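Local coordinates for insect group II chitinase (Ostrinia furnacalis, PDB 5Y2A), which hydrolyses chitin as a family 18 glycoside hydrolase, probably cutting the beta-1,4 links between its N-acetylglucosamine units, at residues 96-99 with 100-103; 16-19 with 20-23; 322-325 with 326-330; 309-313 with 314-318. All coordinates share one frame; numbering follows the deposited sequence.

Contacts 3 and 4 are buried, contact 2 is partly buried and contact 1 lies on the surface. Contacts 1 and 3 both lie on helices, on opposite sides of the chain's centre: 96-103 is the asparagine-capped start of helix 98-115, whereas 322-330 packs arginine, methionine and lysine side chains along more than two turns of helix 322-334. Contact 4 is a hairpin with a tyrosine-tryptophan stack, and its strand 315-318 is followed, after three residues, by the helix of contact 3. Contact 2 is a turn close to type I, bridged by water, in a loop without regular structure. Contacts 2 and 4 both meet the second subunit; their nearest atoms are about 15 Å apart.

Contact 1. Residues 96-99 with 100-103; sequences NNVS and ARRK
Asn-97 OD1 accepts from Ala-100 N at 3.0 Å, the donor lying in the carbonyl plane on a lone pair with an N-H...O angle of 148°. This is an N-cap: the amide of Asn-97 stands in for the carbonyl that a preceding turn would have supplied to the first turn of helix 98-115. The cap depends on the side-chain torsion, which places CG trans to the backbone N (chi1 -172°) and swings OD1 back over the helix start, where it also lies 3.7 Å from Ala-100 CB. The main chain then takes over, with Arg-101 N reaching Asn-97 O at 3.0 Å, followed by Arg-102 N to Val-98 O at 3.2 Å and Lys-103 N to Ser-99 O at 3.1 Å.

Arg-101 leans back over this turn. Its CG lies 3.4 Å from Asn-97 O, and the chain bends at chi3 (-53°), setting one guanidinium face against the backbone of Val-98, whose CA stands 4.2 Å above the plane over its centre. Val-98 CG2 comes within 4.0 Å of Arg-101 NH2. The guanidinium is fixed from outside: NH1 donates to Val-95 O, on the helix before, and NH2 forms a salt bridge with Glu-151.

Lys-103 extends away from the turn to a salt bridge with Glu-46. Around this surface corner of the family 18 domain, Arg-101 packs on Asp-147 and Leu-148 of helix 141-159, while Asn-96 bonds to Ser-92 in helix 90-95 and to Asp-141 at the beginning of helix 141-159.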
ATOM      1  N   ASN A  96       9.321  24.097 -12.286  1.00 30.17           N
ATOM      2  CA  ASN A  96      10.528  24.503 -12.998  1.00 31.76           C
ATOM      3  C   ASN A  96      10.250  25.037 -14.397  1.00 32.36           C
ATOM      4  O   ASN A  96      11.198  25.329 -15.133  1.00 30.83           O
ATOM      5  CB  ASN A  96      11.513  23.336 -13.090  1.00 24.30           C
ATOM      6  CG  ASN A  96      12.269  23.109 -11.801  1.00 31.52           C
ATOM      7  OD1 ASN A  96      13.215  23.833 -11.493  1.00 27.89           O
ATOM      8  ND2 ASN A  96      11.870  22.087 -11.048  1.00 28.29           N
ATOM      9  N   ASN A  97       8.985  25.180 -14.782  1.00 31.56           N
ATOM     10  CA  ASN A  97       8.617  25.698 -16.094  1.00 31.10           C
ATOM     11  C   ASN A  97       7.701  26.894 -15.899  1.00 32.21           C
ATOM     12  O   ASN A  97       6.601  26.753 -15.359  1.00 30.57           O
ATOM     13  CB  ASN A  97       7.938  24.624 -16.949  1.00 33.10           C
ATOM     14  CG  ASN A  97       7.719  25.076 -18.386  1.00 34.05           C
ATOM     15  OD1 ASN A  97       6.782  25.817 -18.685  1.00 32.47           O
ATOM     16  ND2 ASN A  97       8.597  24.638 -19.281  1.00 37.73           N
ATOM     17  N   VAL A  98       8.160  28.065 -16.350  1.00 32.73           N
ATOM     18  CA  VAL A  98       7.440  29.315 -16.113  1.00 29.52           C
ATOM     19  C   VAL A  98       6.051  29.274 -16.736  1.00 28.51           C
ATOM     20  O   VAL A  98       5.065  29.693 -16.117  1.00 32.08           O
ATOM     21  CB  VAL A  98       8.269  30.501 -16.644  1.00 31.65           C
ATOM     22  CG1 VAL A  98       7.535  31.805 -16.444  1.00 32.71           C
ATOM     23  CG2 VAL A  98       9.615  30.543 -15.957  1.00 30.90           C
ATOM     24  N   SER A  99       5.946  28.769 -17.969  1.00 32.15           N
ATOM     25  CA  SER A  99       4.647  28.741 -18.639  1.00 29.56           C
ATOM     26  C   SER A  99       3.694  27.750 -17.982  1.00 31.13           C
ATOM     27  O   SER A  99       2.478  27.983 -17.959  1.00 31.03           O
ATOM     28  CB  SER A  99       4.823  28.391 -20.120  1.00 34.88           C
ATOM     29  OG  SER A  99       5.377  29.476 -20.846  1.00 39.68           O
ATOM     30  N   ALA A 100       4.221  26.641 -17.459  1.00 31.41           N
ATOM     31  CA  ALA A 100       3.376  25.671 -16.774  1.00 30.71           C
ATOM     32  C   ALA A 100       2.811  26.247 -15.481  1.00 30.12           C
ATOM     33  O   ALA A 100       1.632  26.044 -15.168  1.00 29.32           O
ATOM     34  CB  ALA A 100       4.170  24.394 -16.499  1.00 28.59           C
ATOM     35  N   ARG A 101       3.634  26.973 -14.720  1.00 31.19           N
ATOM     36  CA  ARG A 101       3.140  27.592 -13.495  1.00 28.15           C
ATOM     37  C   ARG A 101       2.002  28.549 -13.795  1.00 27.52           C
ATOM     38  O   ARG A 101       1.003  28.585 -13.070  1.00 27.48           O
ATOM     39  CB  ARG A 101       4.271  28.324 -12.771  1.00 26.62           C
ATOM     40  CG  ARG A 101       5.376  27.418 -12.280  1.00 28.39           C
ATOM     41  CD  ARG A 101       6.154  28.074 -11.157  1.00 29.47           C
ATOM     42  NE  ARG A 101       6.636  29.408 -11.502  1.00 34.34           N
ATOM     43  CZ  ARG A 101       7.873  29.672 -11.917  1.00 31.27           C
ATOM     44  NH1 ARG A 101       8.757  28.693 -12.040  1.00 26.20           N
ATOM     45  NH2 ARG A 101       8.228  30.922 -12.200  1.00 31.06           N
ATOM     46  N   ARG A 102       2.128  29.320 -14.877  1.00 31.18           N
ATOM     47  CA  ARG A 102       1.094  30.286 -15.227  1.00 31.04           C
ATOM     48  C   ARG A 102      -0.211  29.586 -15.583  1.00 25.75           C
ATOM     49  O   ARG A 102      -1.288  29.983 -15.123  1.00 28.94           O
ATOM     50  CB  ARG A 102       1.579  31.172 -16.377  1.00 33.42           C
ATOM     51  CG  ARG A 102       0.551  32.173 -16.839  1.00 39.25           C
ATOM     52  CD  ARG A 102       0.113  33.049 -15.678  1.00 50.22           C
ATOM     53  NE  ARG A 102      -0.947  33.979 -16.053  1.00 55.62           N
ATOM     54  CZ  ARG A 102      -1.672  34.674 -15.181  1.00 63.04           C
ATOM     55  NH1 ARG A 102      -1.462  34.542 -13.877  1.00 55.11           N
ATOM     56  NH2 ARG A 102      -2.617  35.499 -15.615  1.00 69.71           N
ATOM     57  N   LYS A 103      -0.132  28.543 -16.413  1.00 28.06           N
ATOM     58  CA  LYS A 103      -1.306  27.730 -16.720  1.00 27.36           C
ATOM     59  C   LYS A 103      -1.918  27.141 -15.450  1.00 25.65           C
ATOM     60  O   LYS A 103      -3.144  27.144 -15.281  1.00 25.71           O
ATOM     61  CB  LYS A 103      -0.903  26.629 -17.703  1.00 24.49           C
ATOM     62  CG  LYS A 103      -1.992  25.657 -18.117  1.00 31.05           C
ATOM     63  CD  LYS A 103      -1.362  24.476 -18.862  1.00 31.03           C
ATOM     64  CE  LYS A 103      -2.374  23.400 -19.215  1.00 30.22           C
ATOM     65  NZ  LYS A 103      -1.696  22.202 -19.795  1.00 34.04           N
TER

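Contact 2. Residues 16-19 with 20-23; sequences RPDN and GKYT
The guanidinium of Arg-16 meets water 1 at its edge, in plane: NH1 donates to the water at 2.9 Å, which donates to Gly-20 O at 2.6 Å. That carbonyl sits obliquely to the guanidinium, and its closest side-chain neighbour is Arg-16 CD, at 3.6 Å. Gly-20 carries no side chain, which leaves the methylene room to approach. The arginine reaches this position through a bend at chi3 (-110°), a torsion far from staggered, and NH1 also forms a salt bridge with Asp-346.

In the loop between strands 4-10 and 34-42, the backbone folds back in a turn from Pro-17 to Gly-20. Gly-20 N donates to Pro-17 O at 2.7 Å, and the backbone angles of Asp-18 and Asn-19 are close to type I. Lys-21 N adds only weak bonds, to Pro-17 O at 3.1 Å and Asp-18 O at 3.2 Å. Lys-21 turns its amine to Trp-14, bonding its carbonyl and forming a cation-pi pair, whereas Asp-18 N bonds to Glu-59 of the second subunit.

The turn is held by backbone groups and a bridging water, while its positive side chains have their direct polar partners, Asp-346 and Trp-14, outside it; Asp-346 probably offsets much of Arg-16's charge.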
ATOM      1  N   ARG A  16     -14.625   2.749   3.671  1.00 17.03           N
ATOM      2  CA  ARG A  16     -14.236   2.148   4.935  1.00 18.45           C
ATOM      3  C   ARG A  16     -15.414   1.384   5.509  1.00 18.33           C
ATOM      4  O   ARG A  16     -16.566   1.784   5.302  1.00 19.49           O
ATOM      5  CB  ARG A  16     -13.794   3.221   5.937  1.00 18.88           C
ATOM      6  CG  ARG A  16     -12.445   2.984   6.541  1.00 21.89           C
ATOM      7  CD  ARG A  16     -11.918   4.243   7.188  1.00 16.97           C
ATOM      8  NE  ARG A  16     -10.795   4.779   6.435  1.00 18.62           N
ATOM      9  CZ  ARG A  16     -10.114   5.860   6.783  1.00 18.13           C
ATOM     10  NH1 ARG A  16     -10.440   6.518   7.887  1.00 16.61           N
ATOM     11  NH2 ARG A  16      -9.106   6.281   6.031  1.00 20.67           N
ATOM     12  N   PRO A  17     -15.162   0.313   6.272  1.00 18.09           N
ATOM     13  CA  PRO A  17     -16.281  -0.443   6.844  1.00 19.76           C
ATOM     14  C   PRO A  17     -17.118   0.491   7.704  1.00 25.99           C
ATOM     15  O   PRO A  17     -16.608   1.458   8.275  1.00 26.19           O
ATOM     16  CB  PRO A  17     -15.591  -1.527   7.684  1.00 19.61           C
ATOM     17  CG  PRO A  17     -14.233  -1.687   7.057  1.00 17.53           C
ATOM     18  CD  PRO A  17     -13.858  -0.330   6.531  1.00 17.18           C
ATOM     19  N   ASP A  18     -18.419   0.196   7.772  1.00 23.76           N
ATOM     20  CA  ASP A  18     -19.396   1.156   8.293  1.00 30.23           C
ATOM     21  C   ASP A  18     -18.965   1.842   9.582  1.00 22.48           C
ATOM     22  O   ASP A  18     -19.182   3.048   9.741  1.00 23.72           O
ATOM     23  CB  ASP A  18     -20.756   0.487   8.486  1.00 34.05           C
ATOM     24  CG  ASP A  18     -21.482   0.260   7.174  1.00 57.58           C
ATOM     25  OD1 ASP A  18     -21.145   0.951   6.184  1.00 51.89           O
ATOM     26  OD2 ASP A  18     -22.396  -0.591   7.133  1.00 50.40           O
ATOM     27  N   ASN A  19     -18.335   1.119  10.502  1.00 23.40           N
ATOM     28  CA  ASN A  19     -18.012   1.763  11.771  1.00 23.82           C
ATOM     29  C   ASN A  19     -16.942   2.845  11.611  1.00 23.69           C
ATOM     30  O   ASN A  19     -16.888   3.787  12.410  1.00 26.10           O
ATOM     31  CB  ASN A  19     -17.536   0.704  12.765  1.00 30.09           C
ATOM     32  CG  ASN A  19     -18.603  -0.327  13.084  1.00 39.65           C
ATOM     33  OD1 ASN A  19     -19.800  -0.045  13.025  1.00 42.99           O
ATOM     34  ND2 ASN A  19     -18.170  -1.533  13.434  1.00 38.66           N
ATOM     35  N   GLY A  20     -16.108   2.743  10.582  1.00 17.30           N
ATOM     36  CA  GLY A  20     -15.082   3.723  10.266  1.00 17.34           C
ATOM     37  C   GLY A  20     -15.443   4.736   9.200  1.00 18.11           C
ATOM     38  O   GLY A  20     -14.712   5.703   8.979  1.00 15.63           O
ATOM     39  N   LYS A  21     -16.565   4.511   8.521  1.00 15.41           N
ATOM     40  CA  LYS A  21     -16.965   5.361   7.407  1.00 16.19           C
ATOM     41  C   LYS A  21     -17.144   6.806   7.851  1.00 15.95           C
ATOM     42  O   LYS A  21     -17.807   7.086   8.852  1.00 16.86           O
ATOM     43  CB  LYS A  21     -18.263   4.821   6.808  1.00 19.82           C
ATOM     44  CG  LYS A  21     -18.790   5.594   5.619  1.00 26.33           C
ATOM     45  CD  LYS A  21     -20.152   5.056   5.211  1.00 25.89           C
ATOM     46  CE  LYS A  21     -20.510   5.461   3.786  1.00 32.78           C
ATOM     47  NZ  LYS A  21     -19.839   4.632   2.758  1.00 41.57           N
ATOM     48  N   TYR A  22     -16.537   7.727   7.108  1.00 15.82           N
ATOM     49  CA  TYR A  22     -16.594   9.149   7.423  1.00 15.25           C
ATOM     50  C   TYR A  22     -17.035   9.902   6.180  1.00 16.51           C
ATOM     51  O   TYR A  22     -16.414   9.773   5.117  1.00 16.79           O
ATOM     52  CB  TYR A  22     -15.236   9.656   7.912  1.00 12.35           C
ATOM     53  CG  TYR A  22     -15.274  11.008   8.601  1.00 15.25           C
ATOM     54  CD1 TYR A  22     -15.346  12.188   7.868  1.00 17.41           C
ATOM     55  CD2 TYR A  22     -15.220  11.100   9.990  1.00 14.14           C
ATOM     56  CE1 TYR A  22     -15.373  13.428   8.499  1.00 16.51           C
ATOM     57  CE2 TYR A  22     -15.241  12.331  10.630  1.00 15.27           C
ATOM     58  CZ  TYR A  22     -15.319  13.489   9.879  1.00 16.09           C
ATOM     59  OH  TYR A  22     -15.338  14.707  10.517  1.00 16.10           O
ATOM     60  N   THR A  23     -18.107  10.684   6.312  1.00 18.71           N
ATOM     61  CA  THR A  23     -18.697  11.417   5.201  1.00 18.36           C
ATOM     62  C   THR A  23     -18.712  12.910   5.532  1.00 17.37           C
ATOM     63  O   THR A  23     -18.433  13.294   6.679  1.00 15.77           O
ATOM     64  CB  THR A  23     -20.119  10.913   4.916  1.00 20.51           C
ATOM     65  OG1 THR A  23     -21.016  11.432   5.904  1.00 20.35           O
ATOM     66  CG2 THR A  23     -20.173   9.390   4.950  1.00 23.37           C
TER
HETATM   67  O   HOH W   1     -12.372   6.244   9.975  1.00 11.80           O
HETATM   68  O   HOH W   2     -19.286   5.969  10.755  1.00 26.68           O

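Contact 3. Residues 322-325 with 326-330; sequences DFMA and RHKAE
Arg-326 and Phe-323 lie side by side and point the same way, but their flat groups stand almost perpendicular, at 89°: NH2 comes to the edge of the phenyl ring, near its plane and 3.7 Å from CD1, while that CD1 sits over one guanidinium face. The arginine runs extended as far as CD, then bends at chi3 (70°), which brings NE to water 3; the water accepts from Arg-326 NE at 2.8 Å and donates to Phe-323 O at 2.7 Å. The same carbonyl also receives His-327 N at 2.9 Å.

This i to i+4 bond is one of a run in helix 322-334, which joins strand 241-254, by way of the intervening segments, to the parallel strand 339-343, consistent with an outer helix of the TIM barrel of family 18. Helix 361-371 packs against Ala-329 and Arg-326.

Met-324 CG, anti to the backbone N (chi1 -175°), meets Lys-328 CE at 3.7 Å; the bend at chi2 places Met-324 SD near Lys-328 CE, at 3.9 Å. This SD also stands obliquely to the His-327 ring, 5.1 Å from the centroid. Lys-328 is straight beyond CG and carries NZ to a salt bridge with Asp-320 and a bond to Ala-209 O. Replacing Lys-328 by alanine is likely to cost Asp-320 this salt bridge and Ala-209 O this donor, and to open a gap beside Met-324. His-327 NE2 bonds to Tyr-212 OH, part of the pocket for the bound glycan.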
ATOM      1  N   ASP A 322      -5.245  11.958  24.527  1.00 17.84           N
ATOM      2  CA  ASP A 322      -5.812  13.240  24.944  1.00 19.13           C
ATOM      3  C   ASP A 322      -4.784  14.127  25.626  1.00 16.95           C
ATOM      4  O   ASP A 322      -4.725  15.333  25.367  1.00 15.75           O
ATOM      5  CB  ASP A 322      -6.993  13.007  25.885  1.00 26.31           C
ATOM      6  CG  ASP A 322      -8.309  13.283  25.231  1.00 25.30           C
ATOM      7  OD1 ASP A 322      -8.289  13.898  24.149  1.00 25.68           O
ATOM      8  OD2 ASP A 322      -9.358  12.902  25.791  1.00 26.89           O
ATOM      9  N   PHE A 323      -3.957  13.547  26.501  1.00 18.84           N
ATOM     10  CA  PHE A 323      -3.016  14.356  27.267  1.00 17.94           C
ATOM     11  C   PHE A 323      -1.943  14.959  26.373  1.00 18.09           C
ATOM     12  O   PHE A 323      -1.552  16.114  26.564  1.00 16.44           O
ATOM     13  CB  PHE A 323      -2.385  13.519  28.379  1.00 19.24           C
ATOM     14  CG  PHE A 323      -3.330  13.204  29.494  1.00 19.41           C
ATOM     15  CD1 PHE A 323      -3.581  14.134  30.490  1.00 20.78           C
ATOM     16  CD2 PHE A 323      -3.995  11.989  29.531  1.00 23.27           C
ATOM     17  CE1 PHE A 323      -4.465  13.851  31.514  1.00 24.18           C
ATOM     18  CE2 PHE A 323      -4.880  11.699  30.552  1.00 25.21           C
ATOM     19  CZ  PHE A 323      -5.114  12.634  31.549  1.00 26.56           C
ATOM     20  N   MET A 324      -1.440  14.198  25.400  1.00 16.92           N
ATOM     21  CA  MET A 324      -0.425  14.777  24.528  1.00 13.49           C
ATOM     22  C   MET A 324      -1.036  15.735  23.515  1.00 14.24           C
ATOM     23  O   MET A 324      -0.408  16.747  23.174  1.00 16.65           O
ATOM     24  CB  MET A 324       0.381  13.687  23.819  1.00 15.95           C
ATOM     25  CG  MET A 324       1.541  14.255  22.991  1.00 15.55           C
ATOM     26  SD  MET A 324       2.638  15.339  23.946  1.00 18.92           S
ATOM     27  CE  MET A 324       3.784  14.145  24.649  1.00 16.93           C
ATOM     28  N   ALA A 325      -2.251  15.448  23.033  1.00 15.04           N
ATOM     29  CA  ALA A 325      -2.954  16.414  22.192  1.00 13.92           C
ATOM     30  C   ALA A 325      -3.168  17.726  22.938  1.00 15.95           C
ATOM     31  O   ALA A 325      -2.962  18.808  22.377  1.00 13.95           O
ATOM     32  CB  ALA A 325      -4.290  15.836  21.718  1.00 14.22           C
ATOM     33  N   ARG A 326      -3.554  17.648  24.215  1.00 14.78           N
ATOM     34  CA  ARG A 326      -3.688  18.860  25.021  1.00 14.74           C
ATOM     35  C   ARG A 326      -2.355  19.582  25.144  1.00 14.98           C
ATOM     36  O   ARG A 326      -2.271  20.798  24.929  1.00 14.87           O
ATOM     37  CB  ARG A 326      -4.222  18.516  26.411  1.00 15.18           C
ATOM     38  CG  ARG A 326      -4.510  19.746  27.278  1.00 16.83           C
ATOM     39  CD  ARG A 326      -4.946  19.348  28.686  1.00 18.52           C
ATOM     40  NE  ARG A 326      -3.843  18.765  29.447  1.00 20.79           N
ATOM     41  CZ  ARG A 326      -3.962  18.232  30.661  1.00 19.72           C
ATOM     42  NH1 ARG A 326      -5.143  18.202  31.266  1.00 18.48           N
ATOM     43  NH2 ARG A 326      -2.898  17.732  31.275  1.00 20.40           N
ATOM     44  N   HIS A 327      -1.292  18.843  25.479  1.00 16.41           N
ATOM     45  CA  HIS A 327       0.004  19.486  25.662  1.00 15.64           C
ATOM     46  C   HIS A 327       0.459  20.193  24.394  1.00 15.71           C
ATOM     47  O   HIS A 327       0.986  21.309  24.452  1.00 13.36           O
ATOM     48  CB  HIS A 327       1.066  18.471  26.080  1.00 19.42           C
ATOM     49  CG  HIS A 327       2.417  19.086  26.270  1.00 20.42           C
ATOM     50  ND1 HIS A 327       2.749  19.811  27.393  1.00 22.85           N
ATOM     51  CD2 HIS A 327       3.500  19.136  25.458  1.00 21.88           C
ATOM     52  CE1 HIS A 327       3.988  20.255  27.280  1.00 24.68           C
ATOM     53  NE2 HIS A 327       4.465  19.864  26.113  1.00 23.39           N
ATOM     54  N   LYS A 328       0.285  19.551  23.237  1.00 15.26           N
ATOM     55  CA  LYS A 328       0.759  20.165  22.004  1.00 13.80           C
ATOM     56  C   LYS A 328      -0.032  21.421  21.672  1.00 13.66           C
ATOM     57  O   LYS A 328       0.536  22.398  21.163  1.00 14.96           O
ATOM     58  CB  LYS A 328       0.712  19.140  20.872  1.00 12.74           C
ATOM     59  CG  LYS A 328       1.796  18.081  21.038  1.00 13.59           C
ATOM     60  CD  LYS A 328       1.746  17.010  19.954  1.00 16.25           C
ATOM     61  CE  LYS A 328       2.948  16.065  20.093  1.00 12.35           C
ATOM     62  NZ  LYS A 328       2.940  14.983  19.060  1.00 13.84           N
ATOM     63  N   ALA A 329      -1.326  21.430  21.992  1.00 15.07           N
ATOM     64  CA  ALA A 329      -2.116  22.641  21.821  1.00 14.52           C
ATOM     65  C   ALA A 329      -1.678  23.721  22.801  1.00 17.68           C
ATOM     66  O   ALA A 329      -1.622  24.902  22.445  1.00 15.07           O
ATOM     67  CB  ALA A 329      -3.603  22.320  21.991  1.00 15.92           C
ATOM     68  N   GLU A 330      -1.359  23.339  24.041  1.00 16.98           N
ATOM     69  CA  GLU A 330      -0.873  24.321  25.003  1.00 15.93           C
ATOM     70  C   GLU A 330       0.513  24.825  24.629  1.00 17.07           C
ATOM     71  O   GLU A 330       0.827  26.000  24.857  1.00 18.07           O
ATOM     72  CB  GLU A 330      -0.885  23.722  26.414  1.00 16.59           C
ATOM     73  CG  GLU A 330      -2.296  23.473  26.913  1.00 17.53           C
ATOM     74  CD  GLU A 330      -2.372  23.007  28.356  1.00 20.68           C
ATOM     75  OE1 GLU A 330      -1.418  22.367  28.847  1.00 19.59           O
ATOM     76  OE2 GLU A 330      -3.413  23.271  28.990  1.00 23.91           O
TER
HETATM   77  O   HOH W   3      -1.361  17.785  28.680  1.00 26.51           O

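Contact 4. Residues 309-313 with 314-318; sequences YATHD and DQWVS
A tight antiparallel hairpin joins strands 309-312 and 315-318, at 170° to each other, between strands 297-299 and 241-254. Backbone bonds pair Ala-310 with Val-317 and His-312 with Gln-315, the shortest being Gln-315 N to His-312 O at 2.7 Å. On the face shared by Tyr-309, Thr-311 and Trp-316, the tyrosine ring lies over the six-membered indole ring as an offset stack, centroids 4.4 Å apart and planes at 21°. Tyr-309 CB adds a CH-pi contact over the same ring, and Thr-311 CG2 reaches Trp-316 CD1 at 3.4 Å. The indole NE1 donates to Thr-260 O. With an alanine at this place, the Tyr-309 ring would probably lose this stacking partner and Thr-260 O this donor.

At the turn, Asp-313 OD2 and Asp-314 OD1 stand 3.2 Å apart; Gln-315 NE2 donates to Asp-314 OD1 at 2.9 Å, and a salt bridge from Lys-44 of the second subunit probably eases the repulsion. Asp-314 OD2 bonds to Tyr-267 OH, and Gln-315 OE1 accepts from Glu-271 N. His-312 to Gln-315 form a type II' turn, the classic closure of a two-residue hairpin, here after a barrel strand, where family 18 chitinases commonly carry an insertion domain.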
ATOM      1  N   TYR A 309       2.605   4.536  24.114  1.00 16.09           N
ATOM      2  CA  TYR A 309       2.502   3.444  23.156  1.00 15.59           C
ATOM      3  C   TYR A 309       1.793   2.277  23.835  1.00 17.84           C
ATOM      4  O   TYR A 309       1.735   2.184  25.067  1.00 18.18           O
ATOM      5  CB  TYR A 309       3.873   3.039  22.568  1.00 17.27           C
ATOM      6  CG  TYR A 309       4.928   2.588  23.560  1.00 18.65           C
ATOM      7  CD1 TYR A 309       5.815   3.499  24.121  1.00 19.62           C
ATOM      8  CD2 TYR A 309       5.060   1.248  23.905  1.00 17.60           C
ATOM      9  CE1 TYR A 309       6.800   3.085  25.024  1.00 20.36           C
ATOM     10  CE2 TYR A 309       6.039   0.826  24.802  1.00 17.41           C
ATOM     11  CZ  TYR A 309       6.902   1.752  25.359  1.00 21.77           C
ATOM     12  OH  TYR A 309       7.875   1.349  26.252  1.00 21.53           O
ATOM     13  N   ALA A 310       1.197   1.416  23.017  1.00 14.65           N
ATOM     14  CA  ALA A 310       0.417   0.301  23.509  1.00 15.02           C
ATOM     15  C   ALA A 310       0.963  -0.993  22.929  1.00 18.06           C
ATOM     16  O   ALA A 310       1.434  -1.021  21.785  1.00 16.31           O
ATOM     17  CB  ALA A 310      -1.073   0.463  23.172  1.00 15.00           C
ATOM     18  N   THR A 311       0.893  -2.069  23.710  1.00 16.25           N
ATOM     19  CA  THR A 311       1.520  -3.321  23.324  1.00 18.10           C
ATOM     20  C   THR A 311       0.612  -4.511  23.625  1.00 20.59           C
ATOM     21  O   THR A 311      -0.211  -4.477  24.539  1.00 16.68           O
ATOM     22  CB  THR A 311       2.855  -3.552  24.042  1.00 19.26           C
ATOM     23  OG1 THR A 311       2.621  -3.606  25.455  1.00 19.69           O
ATOM     24  CG2 THR A 311       3.863  -2.447  23.705  1.00 18.00           C
ATOM     25  N   HIS A 312       0.796  -5.565  22.826  1.00 17.35           N
ATOM     26  CA  HIS A 312       0.153  -6.855  22.993  1.00 17.79           C
ATOM     27  C   HIS A 312       0.910  -7.853  22.137  1.00 20.89           C
ATOM     28  O   HIS A 312       1.091  -7.625  20.940  1.00 17.68           O
ATOM     29  CB  HIS A 312      -1.324  -6.808  22.573  1.00 19.30           C
ATOM     30  CG  HIS A 312      -2.050  -8.100  22.760  1.00 21.45           C
ATOM     31  ND1 HIS A 312      -2.551  -8.513  23.977  1.00 23.65           N
ATOM     32  CD2 HIS A 312      -2.353  -9.079  21.873  1.00 22.97           C
ATOM     33  CE1 HIS A 312      -3.140  -9.688  23.833  1.00 23.94           C
ATOM     34  NE2 HIS A 312      -3.032 -10.056  22.566  1.00 29.57           N
ATOM     35  N   ASP A 313       1.330  -8.969  22.751  1.00 21.63           N
ATOM     36  CA  ASP A 313       2.190  -9.967  22.098  1.00 24.06           C
ATOM     37  C   ASP A 313       3.359  -9.201  21.472  1.00 20.36           C
ATOM     38  O   ASP A 313       3.975  -8.377  22.165  1.00 22.06           O
ATOM     39  CB  ASP A 313       1.371 -10.808  21.140  1.00 24.42           C
ATOM     40  CG  ASP A 313       2.154 -11.974  20.584  1.00 31.96           C
ATOM     41  OD1 ASP A 313       2.343 -12.979  21.299  1.00 49.88           O
ATOM     42  OD2 ASP A 313       2.647 -11.858  19.443  1.00 33.27           O
ATOM     43  N   ASP A 314       3.665  -9.393  20.180  1.00 18.44           N
ATOM     44  CA  ASP A 314       4.726  -8.661  19.527  1.00 17.84           C
ATOM     45  C   ASP A 314       4.229  -7.404  18.802  1.00 16.24           C
ATOM     46  O   ASP A 314       4.974  -6.825  17.997  1.00 16.28           O
ATOM     47  CB  ASP A 314       5.513  -9.575  18.557  1.00 18.33           C
ATOM     48  CG  ASP A 314       4.698 -10.012  17.344  1.00 20.11           C
ATOM     49  OD1 ASP A 314       3.495  -9.704  17.231  1.00 17.84           O
ATOM     50  OD2 ASP A 314       5.280 -10.694  16.476  1.00 19.46           O
ATOM     51  N   GLN A 315       3.013  -6.960  19.111  1.00 15.49           N
ATOM     52  CA  GLN A 315       2.452  -5.762  18.481  1.00 14.49           C
ATOM     53  C   GLN A 315       2.755  -4.539  19.340  1.00 16.27           C
ATOM     54  O   GLN A 315       2.779  -4.621  20.573  1.00 16.41           O
ATOM     55  CB  GLN A 315       0.944  -5.903  18.292  1.00 15.24           C
ATOM     56  CG  GLN A 315       0.522  -7.046  17.374  1.00 16.28           C
ATOM     57  CD  GLN A 315       1.103  -6.897  15.983  1.00 17.72           C
ATOM     58  OE1 GLN A 315       0.662  -6.052  15.201  1.00 16.44           O
ATOM     59  NE2 GLN A 315       2.115  -7.699  15.674  1.00 16.40           N
ATOM     60  N   TRP A 316       2.943  -3.401  18.681  1.00 14.30           N
ATOM     61  CA  TRP A 316       3.480  -2.200  19.316  1.00 14.47           C
ATOM     62  C   TRP A 316       3.036  -0.999  18.492  1.00 14.52           C
ATOM     63  O   TRP A 316       3.331  -0.940  17.298  1.00 12.71           O
ATOM     64  CB  TRP A 316       5.004  -2.299  19.361  1.00 15.94           C
ATOM     65  CG  TRP A 316       5.753  -1.387  20.293  1.00 16.48           C
ATOM     66  CD1 TRP A 316       6.339  -1.736  21.474  1.00 17.05           C
ATOM     67  CD2 TRP A 316       6.076  -0.002  20.079  1.00 16.49           C
ATOM     68  NE1 TRP A 316       6.981  -0.649  22.024  1.00 18.17           N
ATOM     69  CE2 TRP A 316       6.835   0.426  21.188  1.00 18.08           C
ATOM     70  CE3 TRP A 316       5.784   0.921  19.061  1.00 16.85           C
ATOM     71  CZ2 TRP A 316       7.298   1.740  21.320  1.00 16.42           C
ATOM     72  CZ3 TRP A 316       6.251   2.220  19.185  1.00 15.80           C
ATOM     73  CH2 TRP A 316       7.000   2.622  20.310  1.00 15.90           C
ATOM     74  N   VAL A 317       2.332  -0.048  19.107  1.00 14.14           N
ATOM     75  CA  VAL A 317       1.850   1.122  18.377  1.00 14.93           C
ATOM     76  C   VAL A 317       2.049   2.360  19.242  1.00 14.11           C
ATOM     77  O   VAL A 317       1.661   2.377  20.414  1.00 14.14           O
ATOM     78  CB  VAL A 317       0.373   0.972  17.949  1.00 14.45           C
ATOM     79  CG1 VAL A 317      -0.552   0.762  19.156  1.00 13.15           C
ATOM     80  CG2 VAL A 317      -0.083   2.164  17.092  1.00 11.26           C
ATOM     81  N   SER A 318       2.656   3.394  18.667  1.00 12.29           N
ATOM     82  CA  SER A 318       2.848   4.672  19.338  1.00 13.81           C
ATOM     83  C   SER A 318       1.865   5.700  18.791  1.00 14.89           C
ATOM     84  O   SER A 318       1.531   5.685  17.608  1.00 12.27           O
ATOM     85  CB  SER A 318       4.278   5.174  19.148  1.00 14.19           C
ATOM     86  OG  SER A 318       4.605   5.263  17.767  1.00 12.22           O
TER
HETATM   87  O   HOH W   4       5.004  -5.777  21.905  1.00 21.24           O